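Side-chain contacts in microcompartments protein (Halothece sp. PCC 7418, PDB 5VGU), which probably helps build the protein shell of the beta-carboxysome as a six-subunit building block, and can form mixed hexamers with CcmK3: residues S2-G7 / I92-N97; L9-K12 / G16-A19; I46-V51 / N85-L90; T56-G61 / W76-R81. All coordinates share one frame; numbering follows the deposited sequence.

Contact 1. Residues S2-G7 / I92-N97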
loop_
_atom_site.group_PDB
_atom_site.type_symbol
_atom_site.label_atom_id
_atom_site.label_comp_id
_atom_site.label_asym_id
_atom_site.label_seq_id
_atom_site.Cartn_x
_atom_site.Cartn_y
_atom_site.Cartn_z
ATOM N N SER A 2 -10.488 15.024 23.995
ATOM C CA SER A 2 -11.907 14.940 24.343
ATOM C C SER A 2 -12.198 13.592 24.980
ATOM O O SER A 2 -11.653 12.572 24.550
ATOM C CB SER A 2 -12.793 15.114 23.099
ATOM O OG SER A 2 -14.172 14.973 23.415
ATOM N N LEU A 3 -13.076 13.564 25.975
ATOM C CA LEU A 3 -13.492 12.296 26.558
ATOM C C LEU A 3 -14.757 11.737 25.912
ATOM O O LEU A 3 -15.269 10.705 26.370
ATOM C CB LEU A 3 -13.674 12.431 28.077
ATOM C CG LEU A 3 -12.372 12.698 28.861
ATOM C CD1 LEU A 3 -12.654 12.898 30.354
ATOM C CD2 LEU A 3 -11.294 11.624 28.656
ATOM N N ASP A 4 -15.260 12.384 24.853
ATOM C CA ASP A 4 -16.385 11.846 24.097
ATOM C C ASP A 4 -16.092 10.424 23.650
ATOM O O ASP A 4 -14.946 10.069 23.338
ATOM C CB ASP A 4 -16.673 12.695 22.844
ATOM C CG ASP A 4 -17.371 14.003 23.153
ATOM O OD1 ASP A 4 -17.663 14.280 24.332
ATOM O OD2 ASP A 4 -17.622 14.759 22.202
ATOM N N ALA A 5 -17.151 9.626 23.547
ATOM C CA ALA A 5 -17.029 8.272 23.033
ATOM C C ALA A 5 -16.499 8.282 21.609
ATOM O O ALA A 5 -16.607 9.277 20.878
ATOM C CB ALA A 5 -18.363 7.550 23.049
ATOM N N VAL A 6 -15.928 7.153 21.217
ATOM C CA VAL A 6 -15.476 6.959 19.846
ATOM C C VAL A 6 -16.166 5.723 19.275
ATOM O O VAL A 6 -16.317 4.697 19.949
ATOM C CB VAL A 6 -13.923 6.895 19.755
ATOM C CG1 VAL A 6 -13.330 5.903 20.633
ATOM C CG2 VAL A 6 -13.463 6.618 18.308
ATOM N N GLY A 7 -16.627 5.858 18.047
ATOM C CA GLY A 7 -17.115 4.728 17.272
ATOM C C GLY A 7 -16.250 4.546 16.039
ATOM O O GLY A 7 -15.876 5.524 15.385
ATOM N N ILE A 92 -8.184 9.498 15.822
ATOM C CA ILE A 92 -9.555 9.530 16.324
ATOM C C ILE A 92 -9.942 10.859 16.952
ATOM O O ILE A 92 -11.066 10.982 17.447
ATOM C CB ILE A 92 -9.816 8.391 17.329
ATOM C CG1 ILE A 92 -8.950 8.563 18.597
ATOM C CG2 ILE A 92 -9.593 7.044 16.666
ATOM C CD1 ILE A 92 -9.423 7.701 19.775
ATOM N N ALA A 93 -9.050 11.847 16.974
ATOM C CA ALA A 93 -9.331 13.114 17.629
ATOM C C ALA A 93 -10.224 14.003 16.765
ATOM O O ALA A 93 -10.254 13.891 15.542
ATOM C CB ALA A 93 -8.020 13.835 17.943
ATOM N N TYR A 94 -10.966 14.884 17.424
ATOM C CA TYR A 94 -11.535 16.026 16.741
ATOM C C TYR A 94 -10.412 16.843 16.104
ATOM O O TYR A 94 -9.256 16.793 16.539
ATOM C CB TYR A 94 -12.327 16.898 17.718
ATOM C CG TYR A 94 -13.630 16.331 18.216
ATOM C CD1 TYR A 94 -14.770 16.342 17.420
ATOM C CD2 TYR A 94 -13.740 15.831 19.520
ATOM C CE1 TYR A 94 -15.972 15.851 17.880
ATOM C CE2 TYR A 94 -14.942 15.336 19.987
ATOM C CZ TYR A 94 -16.058 15.358 19.166
ATOM O OH TYR A 94 -17.267 14.874 19.615
ATOM N N ASN A 95 -10.747 17.544 15.023
ATOM C CA ASN A 95 -9.786 18.376 14.312
ATOM C C ASN A 95 -10.477 19.644 13.816
ATOM O O ASN A 95 -11.703 19.762 13.825
ATOM C CB ASN A 95 -9.146 17.612 13.149
ATOM C CG ASN A 95 -10.176 17.131 12.153
ATOM O OD1 ASN A 95 -10.828 17.939 11.509
ATOM N ND2 ASN A 95 -10.348 15.815 12.047
ATOM N N GLU A 96 -9.668 20.611 13.373
ATOM C CA GLU A 96 -10.240 21.908 13.018
ATOM C C GLU A 96 -11.145 21.819 11.786
ATOM O O GLU A 96 -12.084 22.617 11.661
ATOM C CB GLU A 96 -9.105 22.917 12.820
ATOM C CG GLU A 96 -8.217 22.653 11.595
ATOM C CD GLU A 96 -6.892 23.424 11.636
ATOM O OE1 GLU A 96 -6.794 24.502 11.014
ATOM O OE2 GLU A 96 -5.946 22.943 12.289
ATOM N N ASN A 97 -10.931 20.825 10.923
ATOM C CA ASN A 97 -11.777 20.655 9.738
ATOM C C ASN A 97 -13.225 20.319 10.101
ATOM O O ASN A 97 -14.139 20.607 9.322
ATOM C CB ASN A 97 -11.154 19.566 8.861
ATOM C CG ASN A 97 -11.799 19.449 7.502
ATOM O OD1 ASN A 97 -12.157 20.446 6.883
ATOM N ND2 ASN A 97 -11.934 18.214 7.017
#

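Contact 2. Residues L9-K12 / G16-A19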
loop_
_atom_site.group_PDB
_atom_site.type_symbol
_atom_site.label_atom_id
_atom_site.label_comp_id
_atom_site.label_asym_id
_atom_site.label_seq_id
_atom_site.Cartn_x
_atom_site.Cartn_y
_atom_site.Cartn_z
ATOM N N LEU A 9 -15.953 1.987 12.484
ATOM C CA LEU A 9 -16.588 1.008 11.618
ATOM C C LEU A 9 -15.749 0.868 10.358
ATOM O O LEU A 9 -15.297 1.868 9.793
ATOM C CB LEU A 9 -18.028 1.451 11.303
ATOM C CG LEU A 9 -18.872 0.591 10.370
ATOM C CD1 LEU A 9 -20.329 0.741 10.743
ATOM C CD2 LEU A 9 -18.655 0.994 8.920
ATOM N N GLU A 10 -15.582 -0.368 9.893
ATOM C CA GLU A 10 -14.724 -0.657 8.757
ATOM C C GLU A 10 -15.468 -1.547 7.774
ATOM O O GLU A 10 -16.049 -2.564 8.173
ATOM C CB GLU A 10 -13.417 -1.322 9.252
ATOM C CG GLU A 10 -12.353 -1.591 8.222
ATOM C CD GLU A 10 -11.042 -2.040 8.866
ATOM O OE1 GLU A 10 -10.575 -1.350 9.797
ATOM O OE2 GLU A 10 -10.488 -3.073 8.423
ATOM N N THR A 11 -15.455 -1.159 6.490
ATOM C CA THR A 11 -16.141 -1.894 5.434
ATOM C C THR A 11 -15.158 -2.392 4.385
ATOM O O THR A 11 -14.059 -1.862 4.215
ATOM C CB THR A 11 -17.196 -1.031 4.721
ATOM O OG1 THR A 11 -16.564 0.072 4.052
ATOM C CG2 THR A 11 -18.229 -0.481 5.698
ATOM N N LYS A 12 -15.591 -3.407 3.647
ATOM C CA LYS A 12 -14.958 -3.751 2.385
ATOM C C LYS A 12 -15.550 -2.841 1.316
ATOM O O LYS A 12 -16.760 -2.883 1.062
ATOM C CB LYS A 12 -15.194 -5.223 2.054
ATOM C CG LYS A 12 -14.400 -5.738 0.846
ATOM C CD LYS A 12 -12.917 -5.860 1.163
ATOM C CE LYS A 12 -12.225 -6.785 0.180
ATOM N NZ LYS A 12 -10.881 -7.201 0.686
ATOM N N GLY A 16 -19.545 1.358 0.799
ATOM C CA GLY A 16 -20.137 0.979 2.072
ATOM C C GLY A 16 -19.825 1.964 3.182
ATOM O O GLY A 16 -20.669 2.238 4.035
ATOM N N VAL A 17 -18.595 2.488 3.209
ATOM C CA VAL A 17 -18.212 3.417 4.274
ATOM C C VAL A 17 -18.867 4.774 4.057
ATOM O O VAL A 17 -19.211 5.474 5.023
ATOM C CB VAL A 17 -16.662 3.481 4.355
ATOM C CG1 VAL A 17 -16.078 4.747 3.715
ATOM C CG2 VAL A 17 -16.203 3.315 5.782
ATOM N N LEU A 18 -19.080 5.155 2.796
ATOM C CA LEU A 18 -19.823 6.375 2.494
ATOM C C LEU A 18 -21.263 6.262 2.993
ATOM O O LEU A 18 -21.777 7.165 3.669
ATOM C CB LEU A 18 -19.780 6.637 0.984
ATOM C CG LEU A 18 -20.662 7.736 0.389
ATOM C CD1 LEU A 18 -20.354 9.077 1.030
ATOM C CD2 LEU A 18 -20.483 7.853 -1.135
ATOM N N ALA A 19 -21.909 5.132 2.708
ATOM C CA ALA A 19 -23.268 4.892 3.195
ATOM C C ALA A 19 -23.336 4.918 4.718
ATOM O O ALA A 19 -24.250 5.521 5.302
ATOM C CB ALA A 19 -23.783 3.560 2.659
HETATM O O HOH W 1 -18.440 -0.940 -0.412
#

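Contact 3. Residues I46-V51 / N85-L90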
loop_
_atom_site.group_PDB
_atom_site.type_symbol
_atom_site.label_atom_id
_atom_site.label_comp_id
_atom_site.label_asym_id
_atom_site.label_seq_id
_atom_site.Cartn_x
_atom_site.Cartn_y
_atom_site.Cartn_z
ATOM N N ILE A 46 -14.392 6.989 11.638
ATOM C CA ILE A 46 -14.326 7.262 13.072
ATOM C C ILE A 46 -15.297 8.393 13.384
ATOM O O ILE A 46 -15.220 9.477 12.791
ATOM C CB ILE A 46 -12.905 7.636 13.533
ATOM C CG1 ILE A 46 -11.915 6.500 13.213
ATOM C CG2 ILE A 46 -12.891 7.927 15.019
ATOM C CD1 ILE A 46 -11.232 6.674 11.902
ATOM N N ILE A 47 -16.168 8.166 14.356
ATOM C CA ILE A 47 -17.080 9.199 14.816
ATOM C C ILE A 47 -16.806 9.446 16.295
ATOM O O ILE A 47 -16.301 8.576 17.002
ATOM C CB ILE A 47 -18.576 8.857 14.608
ATOM C CG1 ILE A 47 -18.925 7.520 15.271
ATOM C CG2 ILE A 47 -18.924 8.825 13.143
ATOM C CD1 ILE A 47 -20.417 7.231 15.337
ATOM N N ARG A 48 -17.155 10.650 16.747
ATOM C CA ARG A 48 -17.089 11.026 18.151
ATOM C C ARG A 48 -18.407 11.646 18.577
ATOM O O ARG A 48 -19.090 12.310 17.788
ATOM C CB ARG A 48 -15.978 12.031 18.424
ATOM C CG ARG A 48 -14.572 11.549 18.017
ATOM C CD ARG A 48 -14.076 10.356 18.863
ATOM N NE ARG A 48 -13.936 10.704 20.267
ATOM C CZ ARG A 48 -12.886 11.293 20.825
ATOM N NH1 ARG A 48 -11.816 11.622 20.115
ATOM N NH2 ARG A 48 -12.917 11.579 22.121
ATOM N N GLY A 49 -18.718 11.458 19.851
ATOM C CA GLY A 49 -19.884 12.068 20.452
ATOM C C GLY A 49 -20.173 11.440 21.800
ATOM O O GLY A 49 -19.416 10.596 22.307
ATOM N N ASP A 50 -21.281 11.882 22.394
ATOM C CA ASP A 50 -21.751 11.242 23.621
ATOM C C ASP A 50 -21.999 9.758 23.377
ATOM O O ASP A 50 -22.420 9.353 22.294
ATOM C CB ASP A 50 -23.029 11.914 24.142
ATOM C CG ASP A 50 -22.781 13.315 24.685
ATOM O OD1 ASP A 50 -21.619 13.650 25.013
ATOM O OD2 ASP A 50 -23.764 14.088 24.792
ATOM N N VAL A 51 -21.712 8.932 24.396
ATOM C CA VAL A 51 -21.806 7.482 24.226
ATOM C C VAL A 51 -23.174 7.045 23.710
ATOM O O VAL A 51 -23.263 6.194 22.815
ATOM C CB VAL A 51 -21.413 6.752 25.530
ATOM C CG1 VAL A 51 -22.509 6.728 26.542
ATOM C CG2 VAL A 51 -21.113 5.308 25.196
ATOM N N ASN A 85 -4.058 9.280 25.632
ATOM C CA ASN A 85 -2.920 8.736 24.880
ATOM C C ASN A 85 -3.379 8.031 23.608
ATOM O O ASN A 85 -2.710 8.117 22.569
ATOM C CB ASN A 85 -2.142 7.797 25.805
ATOM C CG ASN A 85 -0.816 7.340 25.263
ATOM O OD1 ASN A 85 -0.400 7.600 24.106
ATOM N ND2 ASN A 85 -0.132 6.612 26.106
ATOM N N VAL A 86 -4.529 7.352 23.662
ATOM C CA VAL A 86 -5.078 6.691 22.487
ATOM C C VAL A 86 -5.547 7.727 21.478
ATOM O O VAL A 86 -5.320 7.595 20.272
ATOM C CB VAL A 86 -6.224 5.750 22.902
ATOM C CG1 VAL A 86 -6.877 5.098 21.691
ATOM C CG2 VAL A 86 -5.730 4.689 23.852
ATOM N N GLU A 87 -6.244 8.755 21.965
ATOM C CA GLU A 87 -6.717 9.837 21.108
ATOM C C GLU A 87 -5.553 10.559 20.442
ATOM O O GLU A 87 -5.665 11.013 19.295
ATOM C CB GLU A 87 -7.555 10.808 21.940
ATOM C CG GLU A 87 -8.088 11.980 21.140
ATOM C CD GLU A 87 -8.870 12.932 21.996
ATOM O OE1 GLU A 87 -10.077 13.100 21.738
ATOM O OE2 GLU A 87 -8.272 13.487 22.945
ATOM N N CYS A 88 -4.438 10.690 21.158
ATOM C CA CYS A 88 -3.247 11.330 20.610
ATOM C C CYS A 88 -2.614 10.488 19.509
ATOM O O CYS A 88 -2.320 10.991 18.422
ATOM C CB CYS A 88 -2.248 11.573 21.745
ATOM S SG CYS A 88 -0.612 12.063 21.211
ATOM N N VAL A 89 -2.412 9.197 19.748
ATOM C CA VAL A 89 -1.622 8.406 18.813
ATOM C C VAL A 89 -2.467 7.903 17.655
ATOM O O VAL A 89 -2.008 7.886 16.505
ATOM C CB VAL A 89 -0.930 7.243 19.545
ATOM C CG1 VAL A 89 -0.343 6.200 18.550
ATOM C CG2 VAL A 89 0.158 7.785 20.452
ATOM N N LEU A 90 -3.660 7.442 17.929
ATOM C CA LEU A 90 -4.505 6.910 16.875
ATOM C C LEU A 90 -5.298 8.036 16.230
ATOM O O LEU A 90 -5.480 9.101 16.827
ATOM C CB LEU A 90 -5.438 5.835 17.444
ATOM C CG LEU A 90 -4.743 4.619 18.064
ATOM C CD1 LEU A 90 -5.786 3.583 18.486
ATOM C CD2 LEU A 90 -3.703 3.971 17.126
#

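Contact 4. Residues T56-G61 / W76-R81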
loop_
_atom_site.group_PDB
_atom_site.type_symbol
_atom_site.label_atom_id
_atom_site.label_comp_id
_atom_site.label_asym_id
_atom_site.label_seq_id
_atom_site.Cartn_x
_atom_site.Cartn_y
_atom_site.Cartn_z
ATOM N N THR A 56 -26.440 5.032 18.956
ATOM C CA THR A 56 -27.508 5.204 17.978
ATOM C C THR A 56 -26.946 5.356 16.571
ATOM O O THR A 56 -27.467 4.767 15.613
ATOM C CB THR A 56 -28.349 6.421 18.349
ATOM O OG1 THR A 56 -28.931 6.201 19.634
ATOM C CG2 THR A 56 -29.435 6.672 17.328
ATOM N N ALA A 57 -25.912 6.191 16.421
ATOM C CA ALA A 57 -25.287 6.363 15.109
ATOM C C ALA A 57 -24.702 5.053 14.590
ATOM O O ALA A 57 -24.832 4.731 13.399
ATOM C CB ALA A 57 -24.207 7.440 15.176
ATOM N N MET A 58 -24.033 4.292 15.462
ATOM C CA MET A 58 -23.404 3.056 15.013
ATOM C C MET A 58 -24.443 2.067 14.481
ATOM O O MET A 58 -24.218 1.408 13.464
ATOM C CB MET A 58 -22.602 2.433 16.163
ATOM C CG MET A 58 -21.861 1.157 15.810
ATOM S SD MET A 58 -20.571 1.406 14.560
ATOM C CE MET A 58 -19.659 2.791 15.264
ATOM N N ASP A 59 -25.575 1.929 15.170
ATOM C CA ASP A 59 -26.620 1.032 14.681
ATOM C C ASP A 59 -27.089 1.448 13.295
ATOM O O ASP A 59 -27.265 0.608 12.413
ATOM C CB ASP A 59 -27.810 0.983 15.653
ATOM C CG ASP A 59 -27.501 0.224 16.919
ATOM O OD1 ASP A 59 -26.541 -0.582 16.929
ATOM O OD2 ASP A 59 -28.251 0.404 17.902
ATOM N N ALA A 60 -27.305 2.745 13.090
ATOM C CA ALA A 60 -27.729 3.222 11.781
ATOM C C ALA A 60 -26.652 2.968 10.728
ATOM O O ALA A 60 -26.962 2.604 9.584
ATOM C CB ALA A 60 -28.069 4.708 11.858
ATOM N N GLY A 61 -25.383 3.173 11.093
ATOM C CA GLY A 61 -24.298 2.926 10.157
ATOM C C GLY A 61 -24.185 1.464 9.762
ATOM O O GLY A 61 -23.971 1.136 8.592
ATOM N N TRP A 76 -16.306 -3.430 13.781
ATOM C CA TRP A 76 -16.685 -2.159 14.390
ATOM C C TRP A 76 -16.509 -2.257 15.900
ATOM O O TRP A 76 -16.442 -3.348 16.475
ATOM C CB TRP A 76 -18.131 -1.756 14.037
ATOM C CG TRP A 76 -19.183 -2.669 14.614
ATOM C CD1 TRP A 76 -19.717 -3.783 14.022
ATOM C CD2 TRP A 76 -19.845 -2.534 15.878
ATOM N NE1 TRP A 76 -20.673 -4.348 14.848
ATOM C CE2 TRP A 76 -20.762 -3.599 15.990
ATOM C CE3 TRP A 76 -19.753 -1.614 16.926
ATOM C CZ2 TRP A 76 -21.563 -3.774 17.111
ATOM C CZ3 TRP A 76 -20.558 -1.792 18.039
ATOM C CH2 TRP A 76 -21.449 -2.861 18.116
ATOM N N VAL A 77 -16.426 -1.092 16.537
ATOM C CA VAL A 77 -16.308 -1.031 17.987
ATOM C C VAL A 77 -16.800 0.325 18.463
ATOM O O VAL A 77 -16.760 1.317 17.731
ATOM C CB VAL A 77 -14.852 -1.307 18.457
ATOM C CG1 VAL A 77 -13.957 -0.094 18.272
ATOM C CG2 VAL A 77 -14.866 -1.737 19.921
ATOM N N ILE A 78 -17.247 0.368 19.714
ATOM C CA ILE A 78 -17.466 1.612 20.438
ATOM C C ILE A 78 -16.576 1.589 21.674
ATOM O O ILE A 78 -16.568 0.609 22.429
ATOM C CB ILE A 78 -18.947 1.796 20.834
ATOM C CG1 ILE A 78 -19.805 1.896 19.577
ATOM C CG2 ILE A 78 -19.079 3.018 21.761
ATOM C CD1 ILE A 78 -21.312 1.880 19.823
ATOM N N ILE A 79 -15.808 2.656 21.858
ATOM C CA ILE A 79 -14.978 2.883 23.034
ATOM C C ILE A 79 -15.606 4.047 23.789
ATOM O O ILE A 79 -15.444 5.211 23.388
ATOM C CB ILE A 79 -13.520 3.191 22.662
ATOM C CG1 ILE A 79 -12.942 2.113 21.744
ATOM C CG2 ILE A 79 -12.668 3.415 23.909
ATOM C CD1 ILE A 79 -12.960 0.741 22.312
ATOM N N PRO A 80 -16.282 3.792 24.910
ATOM C CA PRO A 80 -17.122 4.842 25.489
ATOM C C PRO A 80 -16.386 6.065 25.959
ATOM O O PRO A 80 -17.014 7.138 25.997
ATOM C CB PRO A 80 -17.829 4.118 26.638
ATOM C CG PRO A 80 -17.911 2.714 26.181
ATOM C CD PRO A 80 -16.641 2.458 25.422
ATOM N N ARG A 81 -15.116 5.950 26.378
ATOM C CA ARG A 81 -14.436 7.084 26.985
ATOM C C ARG A 81 -12.921 6.936 26.821
ATOM O O ARG A 81 -12.224 6.546 27.775
ATOM C CB ARG A 81 -14.841 7.147 28.460
ATOM C CG ARG A 81 -14.556 8.423 29.162
ATOM C CD ARG A 81 -15.284 8.368 30.509
ATOM N NE ARG A 81 -15.252 9.660 31.176
ATOM C CZ ARG A 81 -16.110 10.648 30.937
ATOM N NH1 ARG A 81 -17.075 10.510 30.029
ATOM N NH2 ARG A 81 -15.998 11.780 31.615
#

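Contact 1. Residues S2-G7 / I92-N97
Val6 on strand 5-7 and Ile92 in the loop 92-97 face each other with their CA atoms 7.4 Å apart, and the backbones come equally near at a second point, between Ser2 and Ala93. Such spacing is too wide for strand pairing, and side chains close the distance. Tyr94 reaches furthest. Its CG is anti to the carbonyl carbon (chi1 -71°), which swings the ring toward the N-terminal loop, where OH donates to Asp4 OD2 at 2.6 Å. The carboxylate receives it on its anti lone pair, and its plane stands 76° from that of the ring. Along the same ring edge lies Ser2, with CB in the ring plane 3.8 Å from Tyr94 CD2 and OG 3.5 Å from CE2. That serine OG accepts from Asp4 N at 3.2 Å, an ST turn, within which both residues face the tyrosine. Deeper in, Val6 CG2 meets Ile92 CB at 4.2 Å, the two side chains crossing at about a right angle beside Leu18 and Phe14 of a neighbouring subunit. Arg102 makes a cation-pi contact with Tyr94. The contact thus ties loop 92-97 to the N-terminal segment just before the first strand chiefly through one short phenol-carboxylate bond, which the negative charge of Asp4 would probably strengthen.

Contact 2. Residues L9-K12 / G16-A19
Thr11 of the strand meets one flat group of the helix, the Gly16-Val17 peptide, and holds both CG2 and OG1 over the same face of it. Thr11 CG2 rests 3.9 Å from Gly16 C, while OG1 comes 3.3 Å from Val17 N. The second approach is not a hydrogen bond, since the angle is poor; the hydroxyl instead bonds to the carbonyl oxygen of Gly13, in the turn between strand and helix. OG1 sits between the backbone N and the carbonyl carbon (chi1 64°), and this places it 3.4 Å from Val17 CB. Gly16 suits so near an approach, for the place where a beta carbon would stand is 3.4 Å from Thr11 CB. This is the first strand-to-helix step of the BMC domain, a ferredoxin-like fold in which helix 14-27 turns back to pack along its sheet. Val17 continues the packing onto Phe43 and Ile45 of the adjacent strand. Replacing Thr11 with an alanine would probably leave Gly13 O without its hydroxyl partner and open a gap against the Gly16-Val17 peptide. A water completes the link at the turn, donating to Lys12 O at 3.0 Å and accepting from Gly16 N at 2.8 Å, so that the last strand residue and a backbone N-H in the helix's first turn are joined indirectly. On the other strand face, Glu10 accepts a bond from Phe14 N of a neighbouring subunit.

Contact 3. Residues I46-V51 / N85-L90
Arg48 and Glu87 alone make the contact between strand end 46-51 and helix segment 85-90, and they make it with a salt bridge. Their backbones stay well apart, the CA atoms lying 10.9 Å from one another, so the link depends on the length of both side chains. The tight part is a single oxygen. Arg48 NH1 donates to Glu87 OE1 at 2.8 Å with an N-H...O angle of 160°, and the acceptor lies nearly in the guanidinium plane. A weak second bond runs from Arg48 NH2 to the same oxygen at 3.2 Å. OE1 takes the NH1 donor on its anti lone pair, and the carboxylate plane is turned 46° from the guanidinium, which makes this a one-oxygen bridge and not the two-oxygen, coplanar kind. Glu87 reaches across with an extended chain, CG anti to the backbone N (chi1 180°), whereas Arg48 is bent at chi2 and chi3, which shortens its reach, and projects from the strand. Arg48 is buried, and its nitrogens also bond to carbonyl oxygens of Ser2, Asp4, Ala5 and Ile92. Glu87 is partly exposed on the looser side, where its helix gives the strand nothing else to touch; its OE2 accepts from Ser2 N. One buried positive charge, gripped by four carbonyls and a carboxylate, therefore draws the N-terminal loop, strand 42-49, helix 84-89 and the loop after it together, and Glu87 probably offsets part of the cost of burying the guanidinium.

Contact 4. Residues T56-G61 / W76-R81
Met58 of helix 51-65 and Trp76 of strand 72-79 form a Met-aromatic contact in the layer between helices and sheet of the BMC domain. Helix segment 56-61 lies over the strand segment with axes 10.1 Å apart at closest approach, running almost antiparallel at 175°. CG of Met58 is anti to the backbone N (chi1 -178°), which sends the chain toward the sheet, and two further bends curl it beside the indole. There CG touches Trp76 CE3 at 3.7 Å, and SD stands 4.8 Å from the centroid of the six-membered ring, 47° off its normal. The sulfur thus approaches obliquely while also packing on Trp76 CB at 4.0 Å. Helix 51-65 is the connection of a beta-alpha-beta crossover: it leads from strand 42-49 to strand 72-79, which run the same way with strand 5-12 between them. Met58 packs against strand 72-79 and its neighbour 5-12, with Leu9 of strand 5-12 and, from helix 14-27, Met24 around it. Further along strand 72-79, Ile78 CD1 meets Met58 CB at 3.9 Å, so the methionine is wedged between residues two apart on one strand face; its CE turns toward Val77 O at 4.1 Å. With an alanine here in place of the methionine, a gap would probably open between helix and strand, and the indole would lose its sulfur neighbour. The ring of Trp76 also meets that of Tyr69 from a neighbouring subunit.

Overall arrangement
Contacts 1 and 3 form one cluster, their centres about 5 Å apart: both fasten late parts of the chain to one end of the sheet, at strands 5-12 and 42-49, and both rely on polar or charged side chains in a partly buried setting. The centre of contact 2 lies about 19 Å from that of contact 1, on the opposite side of the chain's centre; it is fully buried and rests a threonine side chain on a helix peptide, with a bridging water. Contact 4, whose centre is nearest that of the chain, is partly buried and apolar, and touches contact 2 where Leu9 packs on Met58. Strand 5-12 serves contacts 1 and 2, whereas contacts 3 and 4 are linked by strand 42-49 leading into helix 51-65.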